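Local atomic coordinates of probable TonB-dependent siderophore receptor PiuA (PDB entry 5FP1), a protein that probably binds iron-chelating siderophores at the outer membrane of Acinetobacter baumannii and takes part in the first step of their TonB-dependent uptake. Residues Q50-D54 / A668-Y672; G191-E197 / G254-K260. All coordinates share one frame; numbering follows the deposited sequence.

Contact 1 of 2, residues Q50-D54 / A668-Y672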
# COMPACT_ATOMS: atom_id res chain seq x y z
N GLN A 50 -5.63 -10.18 -15.00
CA GLN A 50 -6.59 -11.28 -14.94
C GLN A 50 -6.93 -11.64 -13.51
O GLN A 50 -8.08 -11.98 -13.21
CB GLN A 50 -6.09 -12.53 -15.69
CG GLN A 50 -7.16 -13.62 -15.83
CD GLN A 50 -8.36 -13.16 -16.62
OE1 GLN A 50 -8.22 -12.63 -17.72
NE2 GLN A 50 -9.54 -13.30 -16.04
N LEU A 51 -5.95 -11.58 -12.62
CA LEU A 51 -6.22 -11.83 -11.22
C LEU A 51 -7.18 -10.78 -10.67
O LEU A 51 -8.10 -11.11 -9.91
CB LEU A 51 -4.92 -11.87 -10.41
CG LEU A 51 -5.04 -12.22 -8.92
CD1 LEU A 51 -5.66 -13.60 -8.69
CD2 LEU A 51 -3.68 -12.20 -8.25
N ILE A 52 -6.96 -9.54 -11.05
CA ILE A 52 -7.82 -8.43 -10.62
C ILE A 52 -9.26 -8.67 -11.12
O ILE A 52 -10.23 -8.56 -10.36
CB ILE A 52 -7.25 -7.09 -11.11
CG1 ILE A 52 -5.94 -6.75 -10.34
CG2 ILE A 52 -8.28 -5.98 -10.93
CD1 ILE A 52 -5.14 -5.64 -10.96
N GLU A 53 -9.40 -9.09 -12.37
CA GLU A 53 -10.73 -9.43 -12.90
C GLU A 53 -11.40 -10.63 -12.24
O GLU A 53 -12.58 -10.59 -11.94
CB GLU A 53 -10.66 -9.59 -14.43
CG GLU A 53 -10.58 -8.21 -15.08
CD GLU A 53 -10.32 -8.21 -16.57
OE1 GLU A 53 -10.53 -9.26 -17.23
OE2 GLU A 53 -9.90 -7.14 -17.08
N ASP A 54 -10.64 -11.68 -12.00
CA ASP A 54 -11.16 -12.87 -11.40
C ASP A 54 -11.67 -12.62 -9.97
O ASP A 54 -12.68 -13.21 -9.54
CB ASP A 54 -10.07 -13.93 -11.32
CG ASP A 54 -9.89 -14.72 -12.61
OD1 ASP A 54 -10.55 -14.40 -13.64
OD2 ASP A 54 -9.04 -15.63 -12.57
N ALA A 668 -14.43 -17.84 -3.71
CA ALA A 668 -14.82 -18.57 -4.92
C ALA A 668 -15.38 -17.68 -5.98
O ALA A 668 -15.87 -16.57 -5.70
CB ALA A 668 -15.81 -19.67 -4.56
N MET A 669 -15.34 -18.16 -7.22
CA MET A 669 -15.84 -17.41 -8.33
C MET A 669 -16.43 -18.36 -9.41
O MET A 669 -15.97 -19.47 -9.59
CB MET A 669 -14.69 -16.61 -8.93
CG MET A 669 -15.03 -15.68 -10.06
SD MET A 669 -14.93 -16.44 -11.71
CE MET A 669 -13.17 -16.67 -11.89
N ALA A 670 -17.40 -17.85 -10.15
CA ALA A 670 -17.87 -18.48 -11.38
C ALA A 670 -18.19 -17.41 -12.40
O ALA A 670 -18.87 -16.44 -12.12
CB ALA A 670 -19.12 -19.31 -11.09
N ARG A 671 -17.69 -17.63 -13.61
CA ARG A 671 -17.86 -16.74 -14.71
C ARG A 671 -18.51 -17.51 -15.88
O ARG A 671 -17.93 -18.46 -16.38
CB ARG A 671 -16.51 -16.27 -15.21
CG ARG A 671 -16.65 -15.32 -16.38
CD ARG A 671 -15.45 -14.38 -16.54
NE ARG A 671 -14.21 -15.11 -16.53
CZ ARG A 671 -13.24 -14.96 -15.62
NH1 ARG A 671 -13.35 -14.08 -14.63
NH2 ARG A 671 -12.16 -15.69 -15.73
N TYR A 672 -19.68 -17.05 -16.31
CA TYR A 672 -20.40 -17.68 -17.43
C TYR A 672 -20.38 -16.76 -18.63
O TYR A 672 -20.83 -15.61 -18.55
CB TYR A 672 -21.84 -18.04 -17.05
CG TYR A 672 -22.59 -18.78 -18.16
CD1 TYR A 672 -22.34 -20.12 -18.42
CD2 TYR A 672 -23.53 -18.13 -18.95
CE1 TYR A 672 -23.01 -20.79 -19.43
CE2 TYR A 672 -24.20 -18.80 -19.96
CZ TYR A 672 -23.93 -20.13 -20.19
OH TYR A 672 -24.59 -20.79 -21.20
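Asp54 OD1 is gripped by three N-H donors, two from Arg671 on the barrel wall and one from Gln50, a helical turn earlier in its own helix. Arg671 comes end-on with both terminal nitrogens to this single oxygen, NH2 at 2.9 Å from Asp54 OD1 and NH1 at 3.0 Å from the same atom. The oxygen lies close to the guanidinium plane, but the two N-H groups reach it on different sides, NH2 on the syn and NH1 on the anti side, both some 30° out of the carboxylate plane, and the two bonds are distinctly bent. Gln50 NE2 donates from above that plane, 2.8 Å from Asp54 OD1. With CG anti to the backbone N (chi1 -171°) and a bend at chi2, the Gln50 chain runs forward along the helix, bringing its amide to the carboxylate. The Arg671 chain leaves the strand extended and turns at chi3, so that the guanidinium meets the carboxylate edge-on, their planes 24° apart. Met669, two residues earlier on the same inward face of the strand, packs alongside the salt bridge: its CG touches the backbone O of Asp54 at 3.4 Å, and its CE lies 3.9 Å from Asp54 CG. From two other barrel strands, Trp629 NE1 of strand 624-635 donates to Asp54 OD2, and Gln681 OE1 of the adjacent strand 678-685 accepts from Arg671 NH1. Helix 49-55 of the plug is thus tied to strand 659-673 of the barrel, the domain interface characteristic of TonB-dependent receptors. With Asp54 buried and both carboxylate oxygens engaged, the donors and the arginine's positive charge would favour its ionised form; a salt bridge with several hydrogen bonds around it holds the plug helix to the wall.

Contact 2 of 2, residues G191-E197 / G254-K260; sequences GQSNGAE and GTYYGWK
The two irregular segments come together at Gln192 and Gly254, whose CA atoms are 4.1 Å apart, and reciprocal CA-H...O contacts join them, from Gly254 CA to Gly191 O and from Gln192 CA to Gly254 O. They belong to loops of the TonB-dependent receptor barrel, joining strands 177-188 to 197-209 and 215-226 to 264-279, which by the family's topology should be extracellular. Tyr256, its CG anti to the backbone N (chi1 -179°), sets one face of its ring against the backbone at Gly195, whose CA makes a CH-pi contact 3.7 Å from the ring centroid, while Ala196 N stands over the same face. The opposite face is covered by Gly258 N of its own segment, so the ring is sandwiched between backbones, and its hydroxyl is bonded to Pro230 O. Gln192 extends to Tyr256, its amide beside CD1 of that ring and turned 55° from its plane; OE1 takes a nearly straight bond from Ala196 N, 2.7 Å, which braces residues 192-196 from within, and NE2 goes to Asp231. A water donates to both Ser193 O and Gly254 O. Lys260, bent at chi3, passes Asn194 O with its CD and places its ammonium between two acceptors. Its NZ forms a salt bridge of 2.6 Å to Glu197 OE2, reached on the anti side, and donates to Gly195 O at 2.7 Å, in the carbonyl plane on a lone pair.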
# COMPACT_ATOMS: atom_id res chain seq x y z
N GLY A 191 -20.97 -7.86 6.64
CA GLY A 191 -21.15 -8.52 7.94
C GLY A 191 -21.17 -7.58 9.11
O GLY A 191 -21.39 -7.99 10.25
N GLN A 192 -20.96 -6.30 8.86
CA GLN A 192 -20.92 -5.30 9.94
C GLN A 192 -22.13 -4.36 9.87
O GLN A 192 -22.02 -3.24 9.36
CB GLN A 192 -19.65 -4.45 9.81
CG GLN A 192 -19.28 -3.65 11.04
CD GLN A 192 -18.16 -2.66 10.77
OE1 GLN A 192 -18.32 -1.76 9.95
NE2 GLN A 192 -17.05 -2.81 11.48
N SER A 193 -23.27 -4.79 10.40
CA SER A 193 -24.50 -3.97 10.42
C SER A 193 -24.37 -2.63 11.16
O SER A 193 -23.71 -2.52 12.20
CB SER A 193 -25.67 -4.74 11.06
OG SER A 193 -26.04 -5.85 10.26
N ASN A 194 -25.02 -1.63 10.59
CA ASN A 194 -25.02 -0.28 11.12
C ASN A 194 -23.60 0.15 11.41
O ASN A 194 -23.28 0.66 12.49
CB ASN A 194 -25.91 -0.20 12.36
CG ASN A 194 -27.36 -0.54 12.03
OD1 ASN A 194 -27.94 0.05 11.12
ND2 ASN A 194 -27.93 -1.50 12.75
N GLY A 195 -22.74 -0.10 10.42
CA GLY A 195 -21.32 0.04 10.56
C GLY A 195 -20.72 0.86 9.45
O GLY A 195 -21.31 1.87 8.99
N ALA A 196 -19.51 0.49 9.04
CA ALA A 196 -18.78 1.31 8.10
C ALA A 196 -19.49 1.28 6.74
O ALA A 196 -20.07 0.26 6.35
CB ALA A 196 -17.34 0.83 7.97
N GLU A 197 -19.39 2.38 6.00
CA GLU A 197 -20.06 2.52 4.69
C GLU A 197 -19.13 3.26 3.75
O GLU A 197 -18.46 4.20 4.17
CB GLU A 197 -21.33 3.38 4.79
CG GLU A 197 -22.43 2.84 5.67
CD GLU A 197 -23.55 3.86 5.84
OE1 GLU A 197 -23.74 4.69 4.95
OE2 GLU A 197 -24.21 3.84 6.88
N GLY A 254 -18.47 -8.68 13.48
CA GLY A 254 -19.07 -7.53 12.83
C GLY A 254 -19.59 -6.44 13.75
O GLY A 254 -20.29 -5.56 13.31
N THR A 255 -19.17 -6.43 15.01
CA THR A 255 -19.54 -5.35 15.93
C THR A 255 -18.81 -4.06 15.55
O THR A 255 -17.60 -4.06 15.28
CB THR A 255 -19.23 -5.75 17.38
OG1 THR A 255 -20.00 -6.91 17.74
CG2 THR A 255 -19.55 -4.61 18.33
N TYR A 256 -19.55 -2.95 15.52
CA TYR A 256 -19.00 -1.64 15.14
C TYR A 256 -19.02 -0.67 16.30
O TYR A 256 -20.10 -0.38 16.82
CB TYR A 256 -19.80 -1.06 13.99
CG TYR A 256 -19.35 0.29 13.47
CD1 TYR A 256 -18.15 0.44 12.79
CD2 TYR A 256 -20.16 1.41 13.62
CE1 TYR A 256 -17.77 1.68 12.28
CE2 TYR A 256 -19.80 2.64 13.12
CZ TYR A 256 -18.60 2.78 12.44
OH TYR A 256 -18.26 4.03 11.95
N TYR A 257 -17.85 -0.16 16.67
CA TYR A 257 -17.72 0.79 17.76
C TYR A 257 -17.56 2.23 17.34
O TYR A 257 -17.34 3.11 18.19
CB TYR A 257 -16.55 0.38 18.67
CG TYR A 257 -16.77 -0.93 19.35
CD1 TYR A 257 -17.86 -1.12 20.18
CD2 TYR A 257 -15.92 -2.02 19.11
CE1 TYR A 257 -18.08 -2.34 20.80
CE2 TYR A 257 -16.13 -3.23 19.74
CZ TYR A 257 -17.22 -3.40 20.57
OH TYR A 257 -17.45 -4.61 21.16
N GLY A 258 -17.70 2.50 16.05
CA GLY A 258 -17.70 3.86 15.58
C GLY A 258 -18.99 4.59 15.93
O GLY A 258 -19.96 3.99 16.42
N TRP A 259 -19.00 5.89 15.69
CA TRP A 259 -20.08 6.77 16.09
C TRP A 259 -20.56 7.46 14.82
O TRP A 259 -20.01 8.46 14.38
CB TRP A 259 -19.54 7.75 17.11
CG TRP A 259 -20.53 8.58 17.83
CD1 TRP A 259 -21.88 8.72 17.58
CD2 TRP A 259 -20.25 9.42 18.94
NE1 TRP A 259 -22.44 9.58 18.50
CE2 TRP A 259 -21.46 10.02 19.34
CE3 TRP A 259 -19.09 9.68 19.68
CZ2 TRP A 259 -21.54 10.89 20.43
CZ3 TRP A 259 -19.17 10.54 20.76
CH2 TRP A 259 -20.39 11.15 21.12
N LYS A 260 -21.60 6.89 14.20
CA LYS A 260 -21.93 7.26 12.85
C LYS A 260 -22.39 8.69 12.68
O LYS A 260 -22.13 9.28 11.62
CB LYS A 260 -22.92 6.28 12.22
CG LYS A 260 -22.27 4.92 12.03
CD LYS A 260 -23.20 3.94 11.37
CE LYS A 260 -23.28 4.16 9.89
NZ LYS A 260 -23.79 2.93 9.27
O HOH W 1 -15.87 -5.26 13.54
O HOH W 2 -22.90 -4.30 13.72

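The centres of contacts 1 and 2 lie 28 Å apart, with about 16 Å between their nearest atoms, so the two do not touch. Along the chain, residues 50-54 come first, then both halves of contact 2, and residues 668-672 near the C-terminus last. Contact 1 therefore joins the N-terminal plug to one of the last barrel strands, across 613 intervening residues, whereas contact 2 lies wholly within the barrel domain and links two loops of its early strands. Contact 1 is one of the places where the plug is fastened to the inner barrel wall, contact 2 joins two loops that are probably extracellular, and the barrel is the domain they share.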